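Local structure of mambaquaretin-1 (Dendroaspis angusticeps, 5M4V) at residues C5-K10 / G40-F45; V9-C14 / H31-G36. The protein selectively antagonises the type 2 vasopressin receptor, as a disulfide-rich Kunitz-fold peptide of green mamba venom. All coordinates share one frame; numbering follows the deposited sequence.

From the N terminus the chain leaves a 3-10 turn at Cys5-Asn6 and runs irregularly to Cys14, before the antiparallel hairpin of 18-24 and 29-35; both contacts start here. Contact 2 closes the shorter loop, bringing 9-14 against the end of strand 29-35. Contact 1 closes the longer one, pinning 5-10 to the 40-45 loop that leads into helix 48-55. Contact 2 falls inside the outer limits of contact 1, and their first segments overlap at Val9-Lys10. The contacts, with centres about 9 Å apart, meet through a probable hydrogen bond between Tyr35 OH and Gly40 N (3.0 Å) and through Arg44 packing on Phe33 and Tyr35. Together they tie the N-terminal segment to the hairpin and to the loop before the helix.

Contact 1 (C5-K10 / G40-F45). With PGO (S-1,2-propanediol), chain B.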
loop_
_atom_site.group_PDB
_atom_site.type_symbol
_atom_site.label_atom_id
_atom_site.label_comp_id
_atom_site.label_asym_id
_atom_site.label_seq_id
_atom_site.Cartn_x
_atom_site.Cartn_y
_atom_site.Cartn_z
ATOM N N CYS A 5 -6.471 -4.380 -3.784
ATOM C CA CYS A 5 -6.233 -2.961 -3.719
ATOM C C CYS A 5 -7.125 -2.258 -2.706
ATOM O O CYS A 5 -6.768 -1.202 -2.190
ATOM C CB CYS A 5 -6.479 -2.360 -5.093
ATOM S SG CYS A 5 -5.346 -2.934 -6.403
ATOM N N ASN A 6 -8.324 -2.850 -2.481
ATOM C CA ASN A 6 -9.287 -2.268 -1.600
ATOM C C ASN A 6 -9.104 -2.655 -0.156
ATOM O O ASN A 6 -9.848 -2.176 0.696
ATOM C CB ASN A 6 -10.684 -2.649 -2.056
ATOM C CG ASN A 6 -10.981 -2.152 -3.448
ATOM O OD1 ASN A 6 -10.580 -1.049 -3.836
ATOM N ND2 ASN A 6 -11.634 -2.985 -4.241
ATOM N N LEU A 7 -8.107 -3.461 0.175
ATOM C CA LEU A 7 -7.808 -3.731 1.583
ATOM C C LEU A 7 -7.327 -2.443 2.212
ATOM O O LEU A 7 -6.713 -1.574 1.613
ATOM C CB LEU A 7 -6.676 -4.775 1.694
ATOM C CG LEU A 7 -7.036 -6.188 1.255
ATOM C CD1 LEU A 7 -5.791 -7.015 1.206
ATOM C CD2 LEU A 7 -8.062 -6.772 2.250
ATOM N N PRO A 8 -7.588 -2.282 3.528
ATOM C CA PRO A 8 -7.166 -1.081 4.239
ATOM C C PRO A 8 -5.651 -1.053 4.416
ATOM O O PRO A 8 -5.041 -2.095 4.719
ATOM C CB PRO A 8 -7.923 -1.219 5.590
ATOM C CG PRO A 8 -7.974 -2.651 5.808
ATOM C CD PRO A 8 -8.292 -3.275 4.419
ATOM N N VAL A 9 -5.079 0.124 4.377
ATOM C CA VAL A 9 -3.612 0.234 4.612
ATOM C C VAL A 9 -3.246 -0.254 5.991
ATOM O O VAL A 9 -3.927 0.020 6.999
ATOM C CB VAL A 9 -3.158 1.686 4.379
ATOM C CG1 VAL A 9 -3.859 2.672 5.285
ATOM C CG2 VAL A 9 -1.662 1.805 4.487
ATOM N N LYS A 10 -2.145 -1.010 6.051
ATOM C CA LYS A 10 -1.783 -1.712 7.269
ATOM C C LYS A 10 -0.311 -1.541 7.591
ATOM O O LYS A 10 0.546 -2.316 7.140
ATOM C CB LYS A 10 -2.184 -3.189 7.172
ATOM C CG LYS A 10 -2.098 -3.914 8.503
ATOM C CD LYS A 10 -2.606 -5.289 8.424
ATOM C CE LYS A 10 -2.713 -5.802 9.844
ATOM N NZ LYS A 10 -2.493 -7.124 10.013
ATOM N N GLY A 40 1.824 -7.003 7.573
ATOM C CA GLY A 40 1.102 -6.222 6.617
ATOM C C GLY A 40 0.089 -7.004 5.779
ATOM O O GLY A 40 -0.087 -8.194 5.974
ATOM N N ASN A 41 -0.535 -6.364 4.853
ATOM C CA ASN A 41 -1.426 -7.040 3.909
ATOM C C ASN A 41 -0.949 -6.714 2.493
ATOM O O ASN A 41 0.083 -6.098 2.285
ATOM C CB ASN A 41 -2.898 -6.728 4.160
ATOM C CG ASN A 41 -3.266 -5.289 3.946
ATOM O OD1 ASN A 41 -2.650 -4.592 3.126
ATOM N ND2 ASN A 41 -4.293 -4.819 4.625
ATOM N N ALA A 42 -1.735 -7.177 1.506
ATOM C CA ALA A 42 -1.280 -7.105 0.089
ATOM C C ALA A 42 -1.426 -5.739 -0.511
ATOM O O ALA A 42 -0.872 -5.518 -1.616
ATOM C CB ALA A 42 -2.063 -8.118 -0.727
ATOM N N ASN A 43 -2.110 -4.788 0.124
ATOM C CA ASN A 43 -2.172 -3.427 -0.407
ATOM C C ASN A 43 -0.925 -2.640 0.058
ATOM O O ASN A 43 -0.983 -1.734 0.889
ATOM C CB ASN A 43 -3.443 -2.761 0.015
ATOM C CG ASN A 43 -3.598 -1.364 -0.568
ATOM O OD1 ASN A 43 -2.910 -1.003 -1.513
ATOM N ND2 ASN A 43 -4.495 -0.583 0.021
ATOM N N ARG A 44 0.209 -3.061 -0.512
ATOM C CA ARG A 44 1.477 -2.527 -0.098
ATOM C C ARG A 44 2.453 -2.760 -1.254
ATOM O O ARG A 44 2.615 -3.888 -1.715
ATOM C CB ARG A 44 2.010 -3.212 1.148
ATOM C CG ARG A 44 3.368 -2.731 1.576
ATOM C CD ARG A 44 3.959 -3.280 2.807
ATOM N NE ARG A 44 4.567 -4.580 2.593
ATOM C CZ ARG A 44 3.986 -5.701 2.988
ATOM N NH1 ARG A 44 2.802 -5.630 3.556
ATOM N NH2 ARG A 44 4.594 -6.879 2.923
ATOM N N PHE A 45 3.150 -1.700 -1.645
ATOM C CA PHE A 45 4.016 -1.719 -2.808
ATOM C C PHE A 45 5.295 -0.986 -2.491
ATOM O O PHE A 45 5.314 0.016 -1.786
ATOM C CB PHE A 45 3.326 -1.056 -4.006
ATOM C CG PHE A 45 2.006 -1.654 -4.303
ATOM C CD1 PHE A 45 1.874 -2.764 -5.098
ATOM C CD2 PHE A 45 0.841 -1.182 -3.709
ATOM C CE1 PHE A 45 0.678 -3.366 -5.341
ATOM C CE2 PHE A 45 -0.386 -1.769 -3.939
ATOM C CZ PHE A 45 -0.450 -2.868 -4.769
HETATM C C1 PGO B . -2.627 -6.984 13.348
HETATM C C2 PGO B . -1.467 -6.065 13.637
HETATM C C3 PGO B . -1.397 -5.420 15.051
HETATM O O1 PGO B . -2.716 -8.198 12.544
HETATM O O2 PGO B . -1.411 -4.842 12.652
HETATM O O HOH W 1 -1.331 -2.237 3.531
HETATM O O HOH W 2 0.712 -3.679 4.672
#
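Pro8 O receives the side-chain amide of Asn41 from the facing loop: Asn41 ND2 lies 2.8 Å from Pro8 O, with the N-H directed almost straight at the oxygen (164°) and the oxygen close to the amide plane. With CG between the backbone N and the carbonyl carbon (chi1 65°), the Asn41 amide crosses Lys10 CB, which is 3.7 Å from Asn41 ND2. Within its own loop Asn41 OD1 accepts from Asn43 N at 3.1 Å in an Asx turn, the donor standing above the carbonyl plane rather than on a lone pair.

Asn43 makes the same kind of bond to the preceding carbonyl, that of Leu7. Its CG is anti to the backbone N (chi1 -177°), which sends Asn43 ND2 to Leu7 O at 2.9 Å, while OD1 accepts from Tyr23 N of the hairpin. Leu7 CD1 adds an apolar touch, 4.3 Å from Ala42 CB. One water accepts from Lys10 N and lies 2.7 Å from both Asn41 OD1 and Asn43 O; a second accepts from Asn41 N and Arg44 NH1 and is close to Lys10 O.

Asparagine suits both places, since one short amide can donate to one backbone and accept from another; the Asn43 bridge is also known from bovine pancreatic trypsin inhibitor. Amides and water thus join two loops without direct backbone pairing.

Contact 2 (V9-C14 / H31-G36); sequences VKPGPC and HSFTYG. With PGO (S-1,2-propanediol), chain B.
Gly36 N donates a hydrogen bond to Pro11 O at 2.8 Å, the only one between 9-14 and 31-36; it is fairly straight (159°), and the donor lies in the carbonyl plane. A weaker C-H contact follows on the same glycine, Gly36 CA being 3.2 Å from Cys14 O. Lacking a side chain, Gly36 lets that carbonyl come in against its backbone, where a CB would point at the opposing loop.

Apolar packing centres on Phe33. Val9 CG2 sits over one ring face, 3.6 Å from the centroid of the Phe33 ring and only 13° off its normal, a well-formed CH-pi contact. Val9 turns this methyl inward by holding CG2 anti to its backbone N, and the flat face of a phenylalanine is a natural seat for it. At the ring's edge, near its plane, lie Pro11 CA and the Lys10 carbonyl, Lys10 O being 3.8 Å from Phe33 CE2. Pro11 also rests its CB 3.5 Å from Thr34 O.

Tyr35 meets two backbone carbonyls: Pro11 O lies 3.4 Å from Tyr35 CD1, and Lys10 O comes to the ring edge near its plane. The Tyr35 hydroxyl is engaged with Gly40 N of the following loop, which helps hold the ring in place, and Arg44 makes a cation-pi contact with it.

Next to the contact, Cys14 is bonded to Cys38, a disulfide that in Kunitz inhibitors links the two binding loops. Segment 9-14 lies against strand 29-35, which pairs with strand 18-24, Phe33 with Ala20 and Tyr35 with Phe18; Val9 also touches Tyr22, while the 40-45 loop carries Phe45 onto helix 48-55.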
loop_
_atom_site.group_PDB
_atom_site.type_symbol
_atom_site.label_atom_id
_atom_site.label_comp_id
_atom_site.label_asym_id
_atom_site.label_seq_id
_atom_site.Cartn_x
_atom_site.Cartn_y
_atom_site.Cartn_z
ATOM N N VAL A 9 -5.079 0.124 4.377
ATOM C CA VAL A 9 -3.612 0.234 4.612
ATOM C C VAL A 9 -3.246 -0.254 5.991
ATOM O O VAL A 9 -3.927 0.020 6.999
ATOM C CB VAL A 9 -3.158 1.686 4.379
ATOM C CG1 VAL A 9 -3.859 2.672 5.285
ATOM C CG2 VAL A 9 -1.662 1.805 4.487
ATOM N N LYS A 10 -2.145 -1.010 6.051
ATOM C CA LYS A 10 -1.783 -1.712 7.269
ATOM C C LYS A 10 -0.311 -1.541 7.591
ATOM O O LYS A 10 0.546 -2.316 7.140
ATOM C CB LYS A 10 -2.184 -3.189 7.172
ATOM C CG LYS A 10 -2.098 -3.914 8.503
ATOM C CD LYS A 10 -2.606 -5.289 8.424
ATOM C CE LYS A 10 -2.713 -5.802 9.844
ATOM N NZ LYS A 10 -2.493 -7.124 10.013
ATOM N N PRO A 11 0.047 -0.493 8.360
ATOM C CA PRO A 11 1.444 -0.322 8.767
ATOM C C PRO A 11 1.969 -1.452 9.605
ATOM O O PRO A 11 3.178 -1.724 9.601
ATOM C CB PRO A 11 1.451 1.024 9.537
ATOM C CG PRO A 11 0.179 1.742 9.106
ATOM C CD PRO A 11 -0.812 0.600 8.774
ATOM N N GLY A 12 1.099 -2.121 10.320
ATOM C CA GLY A 12 1.441 -3.107 11.222
ATOM C C GLY A 12 2.054 -2.494 12.570
ATOM O O GLY A 12 2.243 -1.296 12.694
ATOM N N PRO A 13 2.477 -3.319 13.454
ATOM C CA PRO A 13 2.916 -2.912 14.807
ATOM C C PRO A 13 4.434 -2.783 14.928
ATOM O O PRO A 13 4.903 -2.358 16.030
ATOM C CB PRO A 13 2.379 -4.019 15.680
ATOM C CG PRO A 13 2.486 -5.199 14.786
ATOM C CD PRO A 13 2.214 -4.790 13.307
ATOM N N CYS A 14 5.129 -3.395 13.952
ATOM C CA CYS A 14 6.515 -3.287 14.050
ATOM C C CYS A 14 6.982 -1.832 13.731
ATOM O O CYS A 14 6.159 -1.035 13.211
ATOM C CB CYS A 14 7.289 -4.316 13.269
ATOM S SG CYS A 14 7.088 -6.062 13.794
ATOM N N HIS A 31 -0.833 6.333 -2.424
ATOM C CA HIS A 31 -0.299 7.249 -1.443
ATOM C C HIS A 31 0.862 6.573 -0.723
ATOM O O HIS A 31 0.942 5.356 -0.662
ATOM C CB HIS A 31 -1.366 7.643 -0.398
ATOM C CG HIS A 31 -2.587 8.245 -1.021
ATOM N ND1 HIS A 31 -2.722 9.596 -1.259
ATOM C CD2 HIS A 31 -3.699 7.680 -1.541
ATOM C CE1 HIS A 31 -3.898 9.795 -1.905
ATOM N NE2 HIS A 31 -4.504 8.671 -2.054
ATOM N N SER A 32 1.741 7.380 -0.134
ATOM C CA SER A 32 2.808 6.861 0.697
ATOM C C SER A 32 2.322 6.412 2.057
ATOM O O SER A 32 1.421 6.990 2.648
ATOM C CB SER A 32 3.863 7.975 0.936
ATOM O OG SER A 32 4.622 8.204 -0.248
ATOM N N PHE A 33 3.007 5.405 2.625
ATOM C CA PHE A 33 2.897 5.123 4.041
ATOM C C PHE A 33 4.204 4.531 4.497
ATOM O O PHE A 33 5.039 4.119 3.739
ATOM C CB PHE A 33 1.681 4.236 4.377
ATOM C CG PHE A 33 1.830 2.730 4.110
ATOM C CD1 PHE A 33 1.865 2.240 2.820
ATOM C CD2 PHE A 33 1.862 1.825 5.133
ATOM C CE1 PHE A 33 1.868 0.876 2.572
ATOM C CE2 PHE A 33 1.881 0.455 4.888
ATOM C CZ PHE A 33 1.870 -0.001 3.610
ATOM N N THR A 34 4.346 4.471 5.832
ATOM C CA THR A 34 5.495 3.831 6.419
ATOM C C THR A 34 5.091 2.437 6.903
ATOM O O THR A 34 4.254 2.325 7.806
ATOM C CB THR A 34 6.073 4.652 7.581
ATOM O OG1 THR A 34 6.403 5.946 7.094
ATOM C CG2 THR A 34 7.283 4.007 8.164
ATOM N N TYR A 35 5.607 1.407 6.283
ATOM C CA TYR A 35 5.355 0.055 6.720
ATOM C C TYR A 35 6.339 -0.286 7.837
ATOM O O TYR A 35 7.542 -0.094 7.693
ATOM C CB TYR A 35 5.509 -0.901 5.572
ATOM C CG TYR A 35 5.309 -2.345 5.890
ATOM C CD1 TYR A 35 4.195 -2.817 6.586
ATOM C CD2 TYR A 35 6.258 -3.340 5.487
ATOM C CE1 TYR A 35 4.033 -4.141 6.879
ATOM C CE2 TYR A 35 6.053 -4.683 5.758
ATOM C CZ TYR A 35 4.924 -5.047 6.450
ATOM O OH TYR A 35 4.695 -6.389 6.752
ATOM N N GLY A 36 5.789 -0.838 8.928
ATOM C CA GLY A 36 6.678 -1.177 10.075
ATOM C C GLY A 36 7.487 -2.463 9.878
ATOM O O GLY A 36 8.345 -2.678 10.752
HETATM C C1 PGO B . -2.627 -6.984 13.348
HETATM C C2 PGO B . -1.467 -6.065 13.637
HETATM C C3 PGO B . -1.397 -5.420 15.051
HETATM O O1 PGO B . -2.716 -8.198 12.544
HETATM O O2 PGO B . -1.411 -4.842 12.652
#